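Local coordinates for protein pectate lyase (Paenibacillus sp. 0602, PDB 5GT5) that cleaves polygalacturonate, and probably partly methylated pectins, by beta-elimination within the chain, probably with the help of calcium, as a secreted polysaccharide lyase of family 1, at residues N201-V204 and T205-I208; I263-H267 and N268-D272; R349-Q352 and T353-N357. The protein carries 1 engineered substitution. One frame throughout, in Å; residues are numbered along the deposited sequence.

Contact 1 of 3, residues N201-V204 and T205-I208; sequences NSWV and TRQI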
ATOM      1  N   ASN A 201     -15.838  11.371 -40.581  1.00  8.57           N
ATOM      2  CA  ASN A 201     -14.385  11.367 -40.379  1.00  8.04           C
ATOM      3  C   ASN A 201     -13.986  10.777 -39.040  1.00 10.93           C
ATOM      4  O   ASN A 201     -12.912  11.070 -38.511  1.00 10.09           O
ATOM      5  CB  ASN A 201     -13.759  12.765 -40.509  1.00  9.94           C
ATOM      6  CG  ASN A 201     -12.287  12.698 -40.881  1.00  8.19           C
ATOM      7  OD1 ASN A 201     -11.861  11.838 -41.688  1.00 12.33           O
ATOM      8  ND2 ASN A 201     -11.490  13.614 -40.311  1.00 12.73           N
ATOM      9  N   SER A 202     -14.822   9.905 -38.494  1.00  9.54           N
ATOM     10  CA  SER A 202     -14.438   9.277 -37.232  1.00  8.12           C
ATOM     11  C   SER A 202     -13.208   8.397 -37.399  1.00  8.36           C
ATOM     12  O   SER A 202     -12.838   7.965 -38.501  1.00  8.19           O
ATOM     13  CB  SER A 202     -15.595   8.466 -36.639  1.00  6.98           C
ATOM     14  OG  SER A 202     -15.728   7.209 -37.307  1.00  7.49           O
ATOM     15  N   TRP A 203     -12.582   8.097 -36.273  1.00  7.15           N
ATOM     16  CA  TRP A 203     -11.392   7.251 -36.285  1.00  7.60           C
ATOM     17  C   TRP A 203     -11.620   5.889 -36.932  1.00  5.92           C
ATOM     18  O   TRP A 203     -10.794   5.391 -37.725  1.00  6.86           O
ATOM     19  CB  TRP A 203     -10.903   7.069 -34.845  1.00  7.09           C
ATOM     20  CG  TRP A 203      -9.581   6.344 -34.721  1.00  7.67           C
ATOM     21  CD1 TRP A 203      -9.382   5.072 -34.248  1.00  8.00           C
ATOM     22  CD2 TRP A 203      -8.282   6.853 -35.061  1.00  6.03           C
ATOM     23  NE1 TRP A 203      -8.043   4.763 -34.275  1.00  8.23           N
ATOM     24  CE2 TRP A 203      -7.347   5.828 -34.791  1.00 10.47           C
ATOM     25  CE3 TRP A 203      -7.832   8.059 -35.610  1.00  7.53           C
ATOM     26  CZ2 TRP A 203      -5.973   5.983 -35.006  1.00  7.93           C
ATOM     27  CZ3 TRP A 203      -6.470   8.216 -35.829  1.00  9.08           C
ATOM     28  CH2 TRP A 203      -5.552   7.187 -35.523  1.00  8.74           C
ATOM     29  N   VAL A 204     -12.749   5.278 -36.579  1.00  6.84           N
ATOM     30  CA  VAL A 204     -13.121   4.003 -37.168  1.00  7.39           C
ATOM     31  C   VAL A 204     -13.465   4.158 -38.664  1.00  6.45           C
ATOM     32  O   VAL A 204     -13.063   3.334 -39.476  1.00  7.46           O
ATOM     33  CB  VAL A 204     -14.267   3.339 -36.405  1.00  7.29           C
ATOM     34  CG1 VAL A 204     -14.797   2.125 -37.181  1.00  9.20           C
ATOM     35  CG2 VAL A 204     -13.795   2.907 -35.033  1.00  8.40           C
ATOM     36  N   THR A 205     -14.158   5.227 -39.032  1.00  6.85           N
ATOM     37  CA  THR A 205     -14.484   5.421 -40.445  1.00  7.75           C
ATOM     38  C   THR A 205     -13.226   5.603 -41.302  1.00  6.47           C
ATOM     39  O   THR A 205     -13.139   5.051 -42.406  1.00  8.26           O
ATOM     40  CB  THR A 205     -15.407   6.617 -40.598  1.00  8.32           C
ATOM     41  OG1 THR A 205     -16.631   6.331 -39.914  1.00  7.50           O
ATOM     42  CG2 THR A 205     -15.701   6.906 -42.097  1.00  8.68           C
ATOM     43  N   ARG A 206     -12.242   6.337 -40.776  1.00  8.50           N
ATOM     44  CA  ARG A 206     -10.976   6.467 -41.483  1.00  9.18           C
ATOM     45  C   ARG A 206     -10.295   5.125 -41.690  1.00  9.52           C
ATOM     46  O   ARG A 206      -9.774   4.843 -42.765  1.00  8.77           O
ATOM     47  CB  ARG A 206     -10.033   7.434 -40.788  1.00 10.13           C
ATOM     48  CG  ARG A 206     -10.314   8.879 -41.163  1.00 12.15           C
ATOM     49  CD  ARG A 206      -9.484   9.855 -40.331  1.00 16.51           C
ATOM     50  NE  ARG A 206     -10.199  10.148 -39.109  1.00 16.56           N
ATOM     51  CZ  ARG A 206      -9.659  10.727 -38.038  1.00 27.08           C
ATOM     52  NH1 ARG A 206      -8.373  11.084 -38.050  1.00 19.72           N
ATOM     53  NH2 ARG A 206     -10.409  10.941 -36.953  1.00 14.96           N
ATOM     54  N   GLN A 207     -10.349   4.254 -40.680  1.00  7.74           N
ATOM     55  CA  GLN A 207      -9.781   2.924 -40.863  1.00  8.51           C
ATOM     56  C   GLN A 207     -10.536   2.140 -41.950  1.00  6.14           C
ATOM     57  O   GLN A 207      -9.928   1.492 -42.804  1.00  8.56           O
ATOM     58  CB  GLN A 207      -9.860   2.161 -39.525  1.00  6.95           C
ATOM     59  CG  GLN A 207      -9.523   0.653 -39.596  1.00  7.38           C
ATOM     60  CD  GLN A 207      -8.059   0.437 -39.841  1.00  8.12           C
ATOM     61  OE1 GLN A 207      -7.294   0.249 -38.895  1.00  7.61           O
ATOM     62  NE2 GLN A 207      -7.637   0.503 -41.112  1.00  8.61           N
ATOM     63  N   ILE A 208     -11.861   2.164 -41.890  1.00  5.87           N
ATOM     64  CA  ILE A 208     -12.647   1.386 -42.848  1.00  7.95           C
ATOM     65  C   ILE A 208     -12.488   1.943 -44.278  1.00  8.57           C
ATOM     66  O   ILE A 208     -12.354   1.169 -45.229  1.00  8.68           O
ATOM     67  CB  ILE A 208     -14.116   1.264 -42.432  1.00  5.98           C
ATOM     68  CG1 ILE A 208     -14.334   0.029 -41.541  1.00 12.51           C
ATOM     69  CG2 ILE A 208     -15.004   0.993 -43.637  1.00 11.23           C
ATOM     70  CD1 ILE A 208     -13.563   0.023 -40.239  1.00 12.81           C
TER

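Contact 2 of 3, residues I263-H267 and N268-D272; sequences ITLHH and NVYKD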
ATOM      1  N   ILE A 263     -10.379  -3.034  -6.618  1.00  6.01           N
ATOM      2  CA  ILE A 263     -10.759  -1.915  -7.465  1.00  4.52           C
ATOM      3  C   ILE A 263     -12.170  -1.408  -7.155  1.00  5.98           C
ATOM      4  O   ILE A 263     -13.085  -2.197  -6.904  1.00  6.88           O
ATOM      5  CB  ILE A 263     -10.609  -2.296  -8.961  1.00  4.83           C
ATOM      6  CG1 ILE A 263     -10.803  -1.071  -9.838  1.00  6.87           C
ATOM      7  CG2 ILE A 263     -11.581  -3.402  -9.409  1.00  8.41           C
ATOM      8  CD1 ILE A 263     -10.294  -1.283 -11.280  1.00  7.72           C
ATOM      9  N   THR A 264     -12.313  -0.086  -7.143  1.00  6.16           N
ATOM     10  CA  THR A 264     -13.600   0.588  -7.039  1.00  5.64           C
ATOM     11  C   THR A 264     -13.845   1.346  -8.315  1.00  6.50           C
ATOM     12  O   THR A 264     -12.971   2.109  -8.768  1.00  6.55           O
ATOM     13  CB  THR A 264     -13.600   1.607  -5.883  1.00  6.03           C
ATOM     14  OG1 THR A 264     -13.215   0.943  -4.677  1.00  6.25           O
ATOM     15  CG2 THR A 264     -14.965   2.263  -5.713  1.00  7.95           C
ATOM     16  N   LEU A 265     -15.041   1.173  -8.891  1.00  5.78           N
ATOM     17  CA  LEU A 265     -15.508   1.961 -10.057  1.00  4.74           C
ATOM     18  C   LEU A 265     -16.737   2.758  -9.624  1.00  6.44           C
ATOM     19  O   LEU A 265     -17.676   2.169  -9.081  1.00  6.88           O
ATOM     20  CB  LEU A 265     -15.938   1.027 -11.199  1.00  7.19           C
ATOM     21  CG  LEU A 265     -14.932  -0.060 -11.600  1.00  6.90           C
ATOM     22  CD1 LEU A 265     -15.538  -0.973 -12.650  1.00  8.73           C
ATOM     23  CD2 LEU A 265     -13.625   0.562 -12.112  1.00  8.55           C
ATOM     24  N   HIS A 266     -16.784   4.063  -9.854  1.00  6.63           N
ATOM     25  CA  HIS A 266     -17.998   4.790  -9.489  1.00  5.70           C
ATOM     26  C   HIS A 266     -18.187   6.064 -10.270  1.00  5.68           C
ATOM     27  O   HIS A 266     -17.203   6.728 -10.653  1.00  6.30           O
ATOM     28  CB  HIS A 266     -18.126   5.018  -7.966  1.00  5.35           C
ATOM     29  CG  HIS A 266     -17.289   6.116  -7.423  1.00  7.03           C
ATOM     30  ND1 HIS A 266     -17.725   7.431  -7.379  1.00  9.16           N
ATOM     31  CD2 HIS A 266     -16.056   6.114  -6.856  1.00  6.86           C
ATOM     32  CE1 HIS A 266     -16.791   8.179  -6.837  1.00  7.65           C
ATOM     33  NE2 HIS A 266     -15.760   7.405  -6.503  1.00  8.04           N
ATOM     34  N   HIS A 267     -19.458   6.400 -10.529  1.00  7.51           N
ATOM     35  CA  HIS A 267     -19.792   7.600 -11.319  1.00  5.77           C
ATOM     36  C   HIS A 267     -19.074   7.583 -12.669  1.00  6.78           C
ATOM     37  O   HIS A 267     -18.620   8.604 -13.183  1.00  7.32           O
ATOM     38  CB  HIS A 267     -19.536   8.896 -10.504  1.00  8.43           C
ATOM     39  CG  HIS A 267     -20.466   9.036  -9.340  1.00  9.15           C
ATOM     40  ND1 HIS A 267     -20.213   8.469  -8.101  1.00  8.11           N
ATOM     41  CD2 HIS A 267     -21.702   9.600  -9.235  1.00  9.59           C
ATOM     42  CE1 HIS A 267     -21.239   8.673  -7.301  1.00  8.44           C
ATOM     43  NE2 HIS A 267     -22.152   9.381  -7.962  1.00  9.54           N
ATOM     44  N   ASN A 268     -18.983   6.384 -13.252  1.00  7.06           N
ATOM     45  CA  ASN A 268     -18.432   6.223 -14.602  1.00  6.18           C
ATOM     46  C   ASN A 268     -19.525   5.906 -15.578  1.00  6.23           C
ATOM     47  O   ASN A 268     -20.523   5.261 -15.218  1.00  7.23           O
ATOM     48  CB  ASN A 268     -17.423   5.079 -14.698  1.00  6.39           C
ATOM     49  CG  ASN A 268     -16.209   5.285 -13.830  1.00  6.73           C
ATOM     50  OD1 ASN A 268     -15.804   6.431 -13.530  1.00  6.35           O
ATOM     51  ND2 ASN A 268     -15.604   4.167 -13.415  1.00  5.46           N
ATOM     52  N   VAL A 269     -19.337   6.345 -16.819  1.00  6.01           N
ATOM     53  CA  VAL A 269     -20.237   5.963 -17.921  1.00  5.78           C
ATOM     54  C   VAL A 269     -19.493   5.058 -18.884  1.00  6.25           C
ATOM     55  O   VAL A 269     -18.419   5.424 -19.380  1.00  7.94           O
ATOM     56  CB  VAL A 269     -20.761   7.204 -18.683  1.00  6.60           C
ATOM     57  CG1 VAL A 269     -21.624   6.806 -19.901  1.00  9.19           C
ATOM     58  CG2 VAL A 269     -21.542   8.111 -17.753  1.00  9.71           C
ATOM     59  N   TYR A 270     -20.048   3.868 -19.123  1.00  6.17           N
ATOM     60  CA  TYR A 270     -19.501   2.903 -20.086  1.00  4.77           C
ATOM     61  C   TYR A 270     -20.468   2.861 -21.251  1.00  4.56           C
ATOM     62  O   TYR A 270     -21.494   2.171 -21.179  1.00  7.35           O
ATOM     63  CB  TYR A 270     -19.368   1.503 -19.444  1.00  6.83           C
ATOM     64  CG  TYR A 270     -18.355   1.494 -18.305  1.00  5.34           C
ATOM     65  CD1 TYR A 270     -17.002   1.314 -18.561  1.00  5.70           C
ATOM     66  CD2 TYR A 270     -18.769   1.679 -16.988  1.00  5.89           C
ATOM     67  CE1 TYR A 270     -16.058   1.368 -17.531  1.00  6.55           C
ATOM     68  CE2 TYR A 270     -17.848   1.690 -15.938  1.00  5.95           C
ATOM     69  CZ  TYR A 270     -16.492   1.545 -16.225  1.00  6.79           C
ATOM     70  OH  TYR A 270     -15.590   1.571 -15.189  1.00  6.43           O
ATOM     71  N   LYS A 271     -20.187   3.655 -22.291  1.00  6.36           N
ATOM     72  CA  LYS A 271     -21.076   3.778 -23.424  1.00  5.37           C
ATOM     73  C   LYS A 271     -20.585   2.930 -24.573  1.00  7.93           C
ATOM     74  O   LYS A 271     -19.494   3.164 -25.109  1.00  6.95           O
ATOM     75  CB  LYS A 271     -21.164   5.248 -23.847  1.00  9.19           C
ATOM     76  CG  LYS A 271     -22.179   5.454 -24.970  1.00 11.07           C
ATOM     77  CD  LYS A 271     -22.252   6.927 -25.412  1.00 19.76           C
ATOM     78  CE  LYS A 271     -23.186   7.110 -26.618  1.00 33.41           C
ATOM     79  NZ  LYS A 271     -22.490   7.014 -27.940  1.00 40.04           N
ATOM     80  N   ASP A 272     -21.391   1.923 -24.931  1.00  6.04           N
ATOM     81  CA  ASP A 272     -21.058   1.024 -26.026  1.00  7.43           C
ATOM     82  C   ASP A 272     -19.723   0.343 -25.786  1.00  5.76           C
ATOM     83  O   ASP A 272     -18.868   0.245 -26.679  1.00  7.94           O
ATOM     84  CB  ASP A 272     -21.105   1.771 -27.364  1.00  6.33           C
ATOM     85  CG  ASP A 272     -22.472   2.374 -27.617  1.00  6.32           C
ATOM     86  OD1 ASP A 272     -23.473   1.633 -27.438  1.00  7.10           O
ATOM     87  OD2 ASP A 272     -22.534   3.580 -27.970  1.00  8.39           O
TER

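Contact 3 of 3, residues R349-Q352 and T353-N357; sequences RNNQ and TDPTN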
ATOM      1  N   ARG A 349     -22.265 -12.012 -14.978  1.00  7.26           N
ATOM      2  CA  ARG A 349     -21.706 -13.328 -15.309  1.00  7.91           C
ATOM      3  C   ARG A 349     -20.764 -13.788 -14.225  1.00  5.96           C
ATOM      4  O   ARG A 349     -20.067 -12.980 -13.591  1.00  6.89           O
ATOM      5  CB  ARG A 349     -20.978 -13.296 -16.660  1.00  7.41           C
ATOM      6  CG  ARG A 349     -21.907 -13.050 -17.828  1.00  9.81           C
ATOM      7  CD  ARG A 349     -21.152 -13.069 -19.142  1.00 14.73           C
ATOM      8  NE  ARG A 349     -20.855 -14.428 -19.525  1.00 18.44           N
ATOM      9  CZ  ARG A 349     -21.703 -15.219 -20.186  1.00 27.18           C
ATOM     10  NH1 ARG A 349     -22.888 -14.762 -20.577  1.00 27.91           N
ATOM     11  NH2 ARG A 349     -21.358 -16.466 -20.472  1.00 24.90           N
ATOM     12  N   ASN A 350     -20.729 -15.100 -14.033  1.00  6.61           N
ATOM     13  CA  ASN A 350     -19.978 -15.698 -12.939  1.00  7.37           C
ATOM     14  C   ASN A 350     -18.977 -16.782 -13.334  1.00  4.91           C
ATOM     15  O   ASN A 350     -18.363 -17.363 -12.463  1.00  7.44           O
ATOM     16  CB  ASN A 350     -20.929 -16.194 -11.822  1.00  8.14           C
ATOM     17  CG  ASN A 350     -21.729 -17.435 -12.225  1.00  8.17           C
ATOM     18  OD1 ASN A 350     -21.702 -17.872 -13.380  1.00  7.46           O
ATOM     19  ND2 ASN A 350     -22.443 -18.001 -11.264  1.00  9.12           N
ATOM     20  N   ASN A 351     -18.817 -17.061 -14.624  1.00  6.90           N
ATOM     21  CA  ASN A 351     -17.881 -18.104 -15.035  1.00  9.15           C
ATOM     22  C   ASN A 351     -17.739 -18.074 -16.537  1.00 10.25           C
ATOM     23  O   ASN A 351     -18.712 -18.296 -17.251  1.00 11.99           O
ATOM     24  CB  ASN A 351     -18.396 -19.493 -14.580  1.00  8.52           C
ATOM     25  CG  ASN A 351     -17.381 -20.602 -14.825  1.00  8.40           C
ATOM     26  OD1 ASN A 351     -16.748 -20.644 -15.884  1.00 10.47           O
ATOM     27  ND2 ASN A 351     -17.207 -21.480 -13.856  1.00 10.15           N
ATOM     28  N   GLN A 352     -16.533 -17.769 -17.006  1.00  9.46           N
ATOM     29  CA  GLN A 352     -16.244 -17.664 -18.423  1.00 11.22           C
ATOM     30  C   GLN A 352     -15.477 -18.859 -18.984  1.00 11.93           C
ATOM     31  O   GLN A 352     -15.513 -19.095 -20.179  1.00 15.90           O
ATOM     32  CB  GLN A 352     -15.350 -16.452 -18.667  1.00 12.29           C
ATOM     33  CG  GLN A 352     -15.963 -15.124 -18.257  1.00 14.06           C
ATOM     34  CD  GLN A 352     -17.170 -14.798 -19.070  1.00 17.87           C
ATOM     35  OE1 GLN A 352     -18.279 -15.178 -18.702  1.00 16.36           O
ATOM     36  NE2 GLN A 352     -16.978 -14.081 -20.189  1.00 16.72           N
ATOM     37  N   THR A 353     -14.801 -19.615 -18.132  1.00 11.91           N
ATOM     38  CA  THR A 353     -13.828 -20.586 -18.630  1.00 11.19           C
ATOM     39  C   THR A 353     -14.416 -22.002 -18.715  1.00 14.71           C
ATOM     40  O   THR A 353     -14.145 -22.728 -19.663  1.00 14.01           O
ATOM     41  CB  THR A 353     -12.540 -20.561 -17.766  1.00 15.17           C
ATOM     42  OG1 THR A 353     -11.930 -19.263 -17.859  1.00 13.02           O
ATOM     43  CG2 THR A 353     -11.529 -21.606 -18.247  1.00 14.06           C
ATOM     44  N   ASP A 354     -15.223 -22.383 -17.743  1.00 13.04           N
ATOM     45  CA  ASP A 354     -15.843 -23.708 -17.751  1.00 14.36           C
ATOM     46  C   ASP A 354     -16.921 -23.742 -16.682  1.00 12.09           C
ATOM     47  O   ASP A 354     -16.606 -23.952 -15.515  1.00 11.54           O
ATOM     48  CB  ASP A 354     -14.810 -24.792 -17.431  1.00 16.36           C
ATOM     49  CG  ASP A 354     -15.434 -26.201 -17.407  1.00 17.78           C
ATOM     50  OD1 ASP A 354     -16.672 -26.322 -17.591  1.00 17.75           O
ATOM     51  OD2 ASP A 354     -14.677 -27.177 -17.201  1.00 22.14           O
ATOM     52  N   PRO A 355     -18.184 -23.546 -17.104  1.00 11.89           N
ATOM     53  CA  PRO A 355     -19.273 -23.477 -16.117  1.00 12.82           C
ATOM     54  C   PRO A 355     -19.469 -24.749 -15.318  1.00 17.19           C
ATOM     55  O   PRO A 355     -20.083 -24.670 -14.260  1.00 15.60           O
ATOM     56  CB  PRO A 355     -20.500 -23.168 -16.974  1.00 16.13           C
ATOM     57  CG  PRO A 355     -19.918 -22.366 -18.138  1.00 17.75           C
ATOM     58  CD  PRO A 355     -18.630 -23.128 -18.440  1.00 16.35           C
ATOM     59  N   THR A 356     -18.902 -25.877 -15.745  1.00 14.78           N
ATOM     60  CA  THR A 356     -19.085 -27.088 -14.959  1.00 15.69           C
ATOM     61  C   THR A 356     -18.001 -27.226 -13.898  1.00 14.59           C
ATOM     62  O   THR A 356     -18.025 -28.156 -13.093  1.00 19.19           O
ATOM     63  CB  THR A 356     -18.977 -28.352 -15.865  1.00 14.94           C
ATOM     64  OG1 THR A 356     -17.616 -28.543 -16.295  1.00 19.12           O
ATOM     65  CG2 THR A 356     -19.891 -28.214 -17.073  1.00 13.68           C
ATOM     66  N   ASN A 357     -17.086 -26.253 -13.829  1.00 12.47           N
ATOM     67  CA  ASN A 357     -15.996 -26.303 -12.863  1.00 14.83           C
ATOM     68  C   ASN A 357     -16.037 -25.126 -11.881  1.00 14.03           C
ATOM     69  O   ASN A 357     -15.736 -23.981 -12.256  1.00 11.98           O
ATOM     70  CB  ASN A 357     -14.667 -26.350 -13.631  1.00 14.50           C
ATOM     71  CG  ASN A 357     -13.456 -26.492 -12.726  1.00 14.08           C
ATOM     72  OD1 ASN A 357     -13.545 -26.372 -11.507  1.00 18.64           O
ATOM     73  ND2 ASN A 357     -12.295 -26.753 -13.336  1.00 20.79           N
TER

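Contact 1 of 3, residues N201-V204 and T205-I208
Arg206 folds back over Asn201 and Ser202 at the start of helix 203-212, a compact example of a side chain securing the backbone just ahead of its own helix. Its CB lies beside the carbonyl oxygens of Ser202 and Trp203. CG and CD then run along the Asn201 amide, each 3.4 Å from Asn201 OD1. A bend at the third torsion (chi3 -87°) swings the tip inward, bringing Arg206 NE within 2.9 Å of Asn201 O. NE approaches from above the carbonyl plane and the bond is bent; NH2 adds a weak bond to the same oxygen. A third, weak bond links NE to Ser202 O. At the far end, Arg206 NH1 comes up to the edge of the indole, 3.9 Å from Trp203 CE3, with ring and guanidinium planes 88° apart. Trp203 CE3 thus lies over one face of the guanidinium and Asn201 ND2 over the opposite face, both offset towards the rim.

Next to it, Ser202 is the N-cap: Ser202 OG accepts from Thr205 N at 3.1 Å, while Asp196 bonds to the same hydroxyl and to the backbone N of Val204. Further along, Val204 CG1 and Ile208 CD1 lie side by side, 3.9 Å apart, against helix 233-241. Trp203 turns instead towards helix 84-89, stacking on His83 and bonding through NE1 to Trp136 O.

The first turn is thus served in two ways. Serine hydroxyl and aspartate carboxylate take up N-H groups that have no earlier helical carbonyl, and the negative charge probably suits the positive end of the helix dipole. The arginine, whose charge would probably not by itself favour that end, is held there by one bent bond from NE and a weak one from NH2 to the carbonyl of Asn201.

Contact 2 of 3, residues I263-H267 and N268-D272
Leu265 and Tyr270 meet across a sharp bend in strand 262-271, their side chains crossing at about a right angle. With CG anti to its carbonyl carbon (chi1 -51°), the leucine carries its branch towards the phenol oxygen, and both methyls touch it: Leu265 CD1 stands 3.6 Å from Tyr270 OH and CD2 3.8 Å from it. The bend itself is made at His267, whose backbone takes the left-handed helical conformation, and Asn268 follows directly.

Asn268 fills the inside of the bend. Its CG is likewise anti to the carbonyl carbon (chi1 -62°), and from there Asn268 ND2 looks back towards Leu265, passing 3.9 Å from Leu265 CB. Asn268 ND2 also donates to Tyr270 OH at 3.1 Å, the hydroxyl lying 27° out of the amide plane, and to Ile188 O, while OD1 accepts from Ser191 N. Both ends of this buried amide are therefore used, which fixes its rotation. Two hydrogen bonds, from Asn268 and with His247, hold the phenol oxygen while the Tyr270 ring stacks on Phe193. Were a leucine to stand in place of Asn268, Ser191 N and Ile188 O would probably be left without their mates and the Tyr270 hydroxyl would lose one of its holds.

On the outer side of the bend the histidines pair: His266 ND1 and His267 ND1 share a nearly straight hydrogen bond of 2.8 Å, and His267 NE2 goes on to Asp414. His266 stacks on Tyr288 and His267 on Trp190.

A tight bend with one residue in the left-handed helical conformation, followed by an asparagine that bonds to the neighbouring coil, is characteristic of the right-handed parallel beta-helix of pectate lyases, and consistent with the short T2 turn of that fold, where a buried asparagine bonds from coil to coil.

Contact 3 of 3, residues R349-Q352 and T353-N357
A loop leaving the beta-helix after strand 346-349 is shaped here by Asn351, whose amide bonds to the backbone of Thr353, just ahead of a type I beta turn, and to Asp354 and Asn357, the ends of that turn. The principle is that one planar amide can serve several backbone groups, accepting at one end and donating at the other. With CG anti to the backbone N (chi1 -173°), Asn351 reaches into the curve of the loop. Asn351 OD1 accepts from Asp354 N at 3.0 Å, in the carbonyl plane, and more weakly from Thr353 N at 3.1 Å. Asn351 ND2 bonds chiefly to Thr361 OG1, ahead of strand 363-367, and gives weak, bent bonds to Asp354 O at 3.0 Å and to Asn357 O at 3.3 Å.

The turn has its own fastening. Asn357 N closes it on Asp354 O, and the Asp354 side chain forms an Asx turn: Asp354 OD1 accepts from Thr356 N at 2.9 Å and from Thr356 OG1 at 2.7 Å. Both donors come from the same face of the carboxylate, the backbone N standing well above its plane. Asp354 O is thus shared between the turn's backbone bond and the Asn351 amide.

At the root of the loop, Gln352 bends back so that Gln352 OE1 takes Arg349 NE at 2.8 Å, on a lone pair and within the guanidinium plane, an almost straight bond. The arginine also makes a cation-pi contact with Tyr346. The side chain of Gln352 lies about 7 Å from that of Arg276, probably the catalytic arginine.

The chemistry implies a loop whose shape rests largely on polar side chains bonding to its own backbone: the buried amide of Asn351 spends both ends on the chain around it, and the Asp354 carboxylate is probably steadied by the two donors of Thr356.

From the N terminus the three contacts come in series; none nests in another or crosses it, and each is local to one continuous run of chain. Contact 1 starts helix 203-212, which follows strand 184-194 and packs with helices 84-89 and 233-241. The chain then re-enters the coils: contact 2 lies at the bend within strand 262-271, which pairs with strand 184-194 and with 284-288 and 291-293. Contact 3 folds the first part of the loop between strands 346-349 and 363-367. The nearest atoms of contacts 1 and 2 are about 10 Å apart and those of contacts 2 and 3 about 13 Å, with Arg276 near both Tyr270 and Gln352.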